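Chymotrypsin/elastase isoinhibitor 1 (Ascaris suum, PDB 1EAI) inhibits chymotrypsin- and elastase-type serine proteases and so defends the parasite against the proteinases of its host. Local coordinates at residues P28-L31 and M32-P36; S37-S41 and P42-M46. One frame throughout, in Å; residues are numbered along the deposited sequence.

Contact 1 turns Arg-34 back on to Pro-30 beside the Leu-31–Met-32 reactive bond, its centre about 12 Å from the centre of the chain; contact 2 forms a compact turn after strand 37-39, centred only about 3 Å from that point. Together they illustrate how a small inhibitor with little regular secondary structure can hold its loops in shape by local contacts and disulfides. The centres of the two contacts lie about 13 Å apart. Contact 2 stands clear of the reactive site: the side chain of Glu-39 is about 12 Å from that of Leu-31, one half of the reactive bond. Their segments adjoin in sequence without otherwise touching. Thr-15 relates them, bonding to the Arg-34 backbone in contact 1 and to Ser-37 OG in contact 2.

Contact 1: P28-L31 and M32-P36; sequences PCPL and MCRRP
The carbonyl oxygen of Pro-30 collects three donors, each of them weak taken singly. Met-32 N lies 2.8 Å from Pro-30 O in a strongly bent bond (129°) that steps over Leu-31. The guanidinium of Arg-34 reaches the same oxygen with both terminal nitrogens, NH1 and NH2 each standing 3.4 Å from Pro-30 O. With CG anti to the carbonyl carbon (chi1 -68°) and a bend at chi2 (147°), the arginine turns back inside the curve of the chain, bridging residues four apart. This is the canonical reactive-site loop of a TIL-domain inhibitor: Leu-31 and Met-32 supply the P1 and P1' residues of the reactive bond, and the carbonyl held here is that of P2. Cys-29 and Pro-30 continue as an antiparallel ladder onto a strand of the chain of another protein, consistent with substrate-like binding. The arginine's long side chain crosses the proline ring at about a right angle. Arg-34 NH2 lies 3.5 Å from both CB and CG of Pro-30, and the ring meets the guanidinium at its edge, with Pro-30 N in the guanidinium plane. More obliquely, Cys-29 SG comes to 3.6 Å from Arg-34 NH1; that sulfur is disulfide-bonded to Cys-17, as Cys-33 is to Cys-14, and Arg-34 also rests on Cys-17 and Thr-15.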
ATOM      1  N   PRO C  28      -5.641  -4.738  18.024  1.00 33.94           N
ATOM      2  CA  PRO C  28      -6.753  -4.708  17.007  1.00 33.23           C
ATOM      3  C   PRO C  28      -6.541  -5.200  15.568  1.00 29.71           C
ATOM      4  O   PRO C  28      -5.529  -4.915  14.973  1.00 24.31           O
ATOM      5  CB  PRO C  28      -7.049  -3.201  16.802  1.00 29.92           C
ATOM      6  CG  PRO C  28      -6.212  -2.383  17.803  1.00 28.79           C
ATOM      7  CD  PRO C  28      -5.233  -3.357  18.446  1.00 29.63           C
ATOM      8  N   CYS C  29      -7.540  -5.821  14.942  1.00 28.51           N
ATOM      9  CA  CYS C  29      -7.476  -6.124  13.509  1.00 27.65           C
ATOM     10  C   CYS C  29      -8.779  -5.573  12.849  1.00 27.74           C
ATOM     11  O   CYS C  29      -9.900  -6.050  13.128  1.00 25.38           O
ATOM     12  CB  CYS C  29      -7.215  -7.615  13.212  1.00 26.47           C
ATOM     13  SG  CYS C  29      -6.895  -8.013  11.468  1.00 26.70           S
ATOM     14  N   PRO C  30      -8.688  -4.533  11.964  1.00 27.19           N
ATOM     15  CA  PRO C  30      -9.903  -4.007  11.342  1.00 22.49           C
ATOM     16  C   PRO C  30     -10.724  -5.038  10.571  1.00 24.64           C
ATOM     17  O   PRO C  30     -10.145  -5.894   9.893  1.00 22.94           O
ATOM     18  CB  PRO C  30      -9.468  -2.814  10.509  1.00 24.13           C
ATOM     19  CG  PRO C  30      -8.173  -2.329  11.124  1.00 23.23           C
ATOM     20  CD  PRO C  30      -7.529  -3.552  11.819  1.00 22.05           C
ATOM     21  N   LEU C  31     -12.067  -4.942  10.597  1.00 23.93           N
ATOM     22  CA  LEU C  31     -12.867  -5.959   9.886  1.00 26.77           C
ATOM     23  C   LEU C  31     -12.915  -5.939   8.303  1.00 29.62           C
ATOM     24  O   LEU C  31     -13.939  -6.305   7.634  1.00 26.70           O
ATOM     25  CB  LEU C  31     -14.231  -6.298  10.624  1.00 27.75           C
ATOM     26  CG  LEU C  31     -13.997  -7.126  11.958  1.00 25.62           C
ATOM     27  CD1 LEU C  31     -15.226  -7.137  12.871  1.00 21.59           C
ATOM     28  CD2 LEU C  31     -13.763  -8.608  11.646  1.00 20.49           C
ATOM     29  N   MET C  32     -11.841  -5.432   7.667  1.00 27.01           N
ATOM     30  CA  MET C  32     -11.814  -5.385   6.217  1.00 27.02           C
ATOM     31  C   MET C  32     -10.743  -6.253   5.513  1.00 27.96           C
ATOM     32  O   MET C  32      -9.567  -6.109   5.824  1.00 29.60           O
ATOM     33  CB  MET C  32     -11.567  -3.897   5.853  1.00 29.64           C
ATOM     34  CG  MET C  32     -11.566  -3.664   4.335  1.00 33.86           C
ATOM     35  SD  MET C  32     -11.506  -1.931   3.759  1.00 40.30           S
ATOM     36  CE  MET C  32     -10.095  -1.210   4.610  1.00 36.42           C
ATOM     37  N   CYS C  33     -11.031  -7.020   4.415  1.00 25.64           N
ATOM     38  CA  CYS C  33      -9.950  -7.702   3.677  1.00 25.08           C
ATOM     39  C   CYS C  33      -8.863  -6.795   3.142  1.00 27.48           C
ATOM     40  O   CYS C  33      -9.145  -5.731   2.596  1.00 29.69           O
ATOM     41  CB  CYS C  33     -10.465  -8.368   2.446  1.00 25.98           C
ATOM     42  SG  CYS C  33     -11.758  -9.572   2.857  1.00 29.90           S
ATOM     43  N   ARG C  34      -7.614  -7.259   3.259  1.00 28.78           N
ATOM     44  CA  ARG C  34      -6.391  -6.705   2.718  1.00 29.11           C
ATOM     45  C   ARG C  34      -6.065  -7.461   1.413  1.00 30.14           C
ATOM     46  O   ARG C  34      -6.705  -8.497   1.048  1.00 29.87           O
ATOM     47  CB  ARG C  34      -5.295  -6.775   3.748  1.00 34.69           C
ATOM     48  CG  ARG C  34      -5.572  -5.844   4.908  1.00 44.63           C
ATOM     49  CD  ARG C  34      -5.055  -6.341   6.282  1.00 55.44           C
ATOM     50  NE  ARG C  34      -5.575  -5.568   7.442  1.00 64.67           N
ATOM     51  CZ  ARG C  34      -6.697  -5.844   8.204  1.00 69.47           C
ATOM     52  NH1 ARG C  34      -7.517  -6.938   8.043  1.00 68.30           N
ATOM     53  NH2 ARG C  34      -6.991  -4.937   9.165  1.00 70.75           N
ATOM     54  N   ARG C  35      -5.077  -6.940   0.695  1.00 33.78           N
ATOM     55  CA  ARG C  35      -4.632  -7.475  -0.603  1.00 39.98           C
ATOM     56  C   ARG C  35      -4.160  -8.900  -0.501  1.00 32.79           C
ATOM     57  O   ARG C  35      -3.537  -9.264   0.467  1.00 33.42           O
ATOM     58  CB  ARG C  35      -3.417  -6.703  -1.072  1.00 51.57           C
ATOM     59  CG  ARG C  35      -3.559  -5.193  -1.014  1.00 66.50           C
ATOM     60  CD  ARG C  35      -4.587  -4.633  -2.032  1.00 80.62           C
ATOM     61  NE  ARG C  35      -4.516  -3.160  -2.297  1.00 91.07           N
ATOM     62  CZ  ARG C  35      -4.137  -2.498  -3.434  1.00 97.15           C
ATOM     63  NH1 ARG C  35      -3.746  -3.103  -4.575  1.00 98.36           N
ATOM     64  NH2 ARG C  35      -4.140  -1.149  -3.432  1.00 99.40           N
ATOM     65  N   PRO C  36      -4.332  -9.664  -1.558  1.00 29.80           N
ATOM     66  CA  PRO C  36      -3.962 -11.080  -1.623  1.00 28.50           C
ATOM     67  C   PRO C  36      -2.534 -11.326  -1.369  1.00 26.04           C
ATOM     68  O   PRO C  36      -1.778 -10.443  -1.741  1.00 27.97           O
ATOM     69  CB  PRO C  36      -4.358 -11.580  -2.986  1.00 32.66           C
ATOM     70  CG  PRO C  36      -5.486 -10.625  -3.373  1.00 33.53           C
ATOM     71  CD  PRO C  36      -5.211  -9.286  -2.678  1.00 31.01           C
TER

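Contact 2: S37-S41 and P42-M46; sequences SCECS and PGRGM
Arg-44 N donates to Ser-41 O at 3.1 Å, approaching from above the carbonyl plane, 52° out of it, and Met-46 N adds a weak bond of 3.5 Å to the same oxygen. A third bond, Gly-45 N to Pro-42 O at 2.9 Å, lies within the circuit they close. Together the six-residue bond from Met-46 to Ser-41, the shorter one from Gly-45 to Pro-42 and the positive phi of Gly-45 make a Schellman motif, here ending a single short 3-10 turn at Pro-42 and Gly-43 and sending the chain on into strand 46-48 of this TIL domain. On the side of strand 37-39, Arg-44 extends back along the turn: a straight run from CG to NE carries NH1 across to 2.8 Å from Ser-41 OG. Arg-44 NH1 also makes a long salt bridge, 3.6 Å, to Glu-39 OE1; this oxygen lies at the guanidinium edge, near its plane, while the carboxylate plane is turned 56° from it. OE1 receives a weak bond from Ser-41 OG as well, and OE2 takes one from Gly-16 N, so both carboxylate oxygens have partners. A water joins the backbone to this group, accepting from Ser-41 N at 2.8 Å, donating to Glu-39 O at 3.0 Å and taking a weak bond from Arg-44 NH1. Beyond the polar atoms, Cys-40 SG, disulfide-bonded to Cys-54, packs 3.8 Å from Met-46 CB, and Met-46 also touches Asn-8.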
ATOM      1  N   SER C  37      -2.194 -12.459  -0.686  1.00 21.24           N
ATOM      2  CA  SER C  37      -0.845 -12.689  -0.297  1.00 20.80           C
ATOM      3  C   SER C  37      -0.537 -14.121   0.229  1.00 30.83           C
ATOM      4  O   SER C  37      -1.419 -14.987   0.277  1.00 36.91           O
ATOM      5  CB  SER C  37      -0.526 -11.579   0.686  1.00 18.94           C
ATOM      6  OG  SER C  37      -0.915 -11.882   2.005  1.00 17.80           O
ATOM      7  N   CYS C  38       0.748 -14.408   0.511  1.00 32.83           N
ATOM      8  CA  CYS C  38       1.274 -15.638   1.078  1.00 28.22           C
ATOM      9  C   CYS C  38       1.262 -15.326   2.538  1.00 22.26           C
ATOM     10  O   CYS C  38       2.050 -14.452   2.972  1.00 20.52           O
ATOM     11  CB  CYS C  38       2.704 -15.882   0.559  1.00 28.44           C
ATOM     12  SG  CYS C  38       2.737 -16.825  -0.986  1.00 29.16           S
ATOM     13  N   GLU C  39       0.178 -15.724   3.218  1.00 24.24           N
ATOM     14  CA  GLU C  39      -0.031 -15.365   4.645  1.00 26.22           C
ATOM     15  C   GLU C  39       0.483 -16.355   5.776  1.00 22.10           C
ATOM     16  O   GLU C  39       0.439 -17.599   5.597  1.00 17.89           O
ATOM     17  CB  GLU C  39      -1.558 -15.088   4.737  1.00 27.72           C
ATOM     18  CG  GLU C  39      -2.129 -14.671   6.107  1.00 29.14           C
ATOM     19  CD  GLU C  39      -3.620 -14.973   6.282  1.00 35.35           C
ATOM     20  OE1 GLU C  39      -4.188 -16.062   6.047  1.00 38.02           O
ATOM     21  OE2 GLU C  39      -4.285 -13.908   6.603  1.00 37.40           O
ATOM     22  N   CYS C  40       1.074 -15.821   6.861  1.00 20.61           N
ATOM     23  CA  CYS C  40       1.509 -16.472   8.113  1.00 22.42           C
ATOM     24  C   CYS C  40       0.401 -16.175   9.121  1.00 20.15           C
ATOM     25  O   CYS C  40       0.526 -15.107   9.707  1.00 24.35           O
ATOM     26  CB  CYS C  40       2.747 -15.764   8.788  1.00 23.03           C
ATOM     27  SG  CYS C  40       3.747 -16.781   9.960  1.00 24.50           S
ATOM     28  N   SER C  41      -0.683 -16.993   9.293  1.00 15.85           N
ATOM     29  CA  SER C  41      -1.780 -16.576  10.242  1.00 24.17           C
ATOM     30  C   SER C  41      -1.732 -17.084  11.647  1.00 25.27           C
ATOM     31  O   SER C  41      -1.572 -18.259  11.871  1.00 25.32           O
ATOM     32  CB  SER C  41      -3.191 -16.967   9.794  1.00 27.59           C
ATOM     33  OG  SER C  41      -2.969 -17.893   8.753  1.00 29.23           O
ATOM     34  N   PRO C  42      -2.194 -16.254  12.540  1.00 26.01           N
ATOM     35  CA  PRO C  42      -2.206 -16.625  13.904  1.00 29.39           C
ATOM     36  C   PRO C  42      -3.253 -17.679  14.157  1.00 32.72           C
ATOM     37  O   PRO C  42      -3.011 -18.554  14.991  1.00 30.84           O
ATOM     38  CB  PRO C  42      -2.433 -15.329  14.680  1.00 28.14           C
ATOM     39  CG  PRO C  42      -2.388 -14.195  13.676  1.00 27.27           C
ATOM     40  CD  PRO C  42      -1.897 -14.800  12.382  1.00 29.21           C
ATOM     41  N   GLY C  43      -4.369 -17.577  13.393  1.00 31.00           N
ATOM     42  CA  GLY C  43      -5.412 -18.570  13.512  1.00 30.38           C
ATOM     43  C   GLY C  43      -4.968 -20.046  13.237  1.00 31.35           C
ATOM     44  O   GLY C  43      -5.718 -20.991  13.514  1.00 34.73           O
ATOM     45  N   ARG C  44      -3.805 -20.316  12.633  1.00 25.33           N
ATOM     46  CA  ARG C  44      -3.299 -21.681  12.425  1.00 24.86           C
ATOM     47  C   ARG C  44      -2.102 -21.991  13.331  1.00 23.54           C
ATOM     48  O   ARG C  44      -1.365 -22.916  13.026  1.00 23.61           O
ATOM     49  CB  ARG C  44      -2.755 -21.864  11.011  1.00 31.90           C
ATOM     50  CG  ARG C  44      -3.757 -21.723   9.902  1.00 37.06           C
ATOM     51  CD  ARG C  44      -3.229 -22.024   8.495  1.00 43.26           C
ATOM     52  NE  ARG C  44      -4.317 -21.832   7.492  1.00 48.34           N
ATOM     53  CZ  ARG C  44      -4.561 -20.718   6.746  1.00 49.81           C
ATOM     54  NH1 ARG C  44      -3.783 -19.612   6.751  1.00 49.69           N
ATOM     55  NH2 ARG C  44      -5.637 -20.700   5.959  1.00 49.60           N
ATOM     56  N   GLY C  45      -1.861 -21.127  14.326  1.00 25.66           N
ATOM     57  CA  GLY C  45      -0.801 -21.156  15.312  1.00 27.49           C
ATOM     58  C   GLY C  45       0.618 -20.758  14.885  1.00 29.02           C
ATOM     59  O   GLY C  45       1.596 -21.271  15.449  1.00 30.56           O
ATOM     60  N   MET C  46       0.754 -19.811  13.961  1.00 27.27           N
ATOM     61  CA  MET C  46       2.050 -19.364  13.431  1.00 25.15           C
ATOM     62  C   MET C  46       2.452 -17.933  13.842  1.00 26.30           C
ATOM     63  O   MET C  46       1.608 -17.052  14.093  1.00 26.52           O
ATOM     64  CB  MET C  46       2.035 -19.529  11.882  1.00 25.47           C
ATOM     65  CG  MET C  46       1.558 -20.901  11.404  1.00 27.55           C
ATOM     66  SD  MET C  46       2.754 -22.252  11.701  1.00 30.71           S
ATOM     67  CE  MET C  46       1.829 -23.692  11.158  1.00 30.45           C
TER
HETATM   68  O   HOH W   1      -0.555 -19.318   7.793  1.00 33.16           O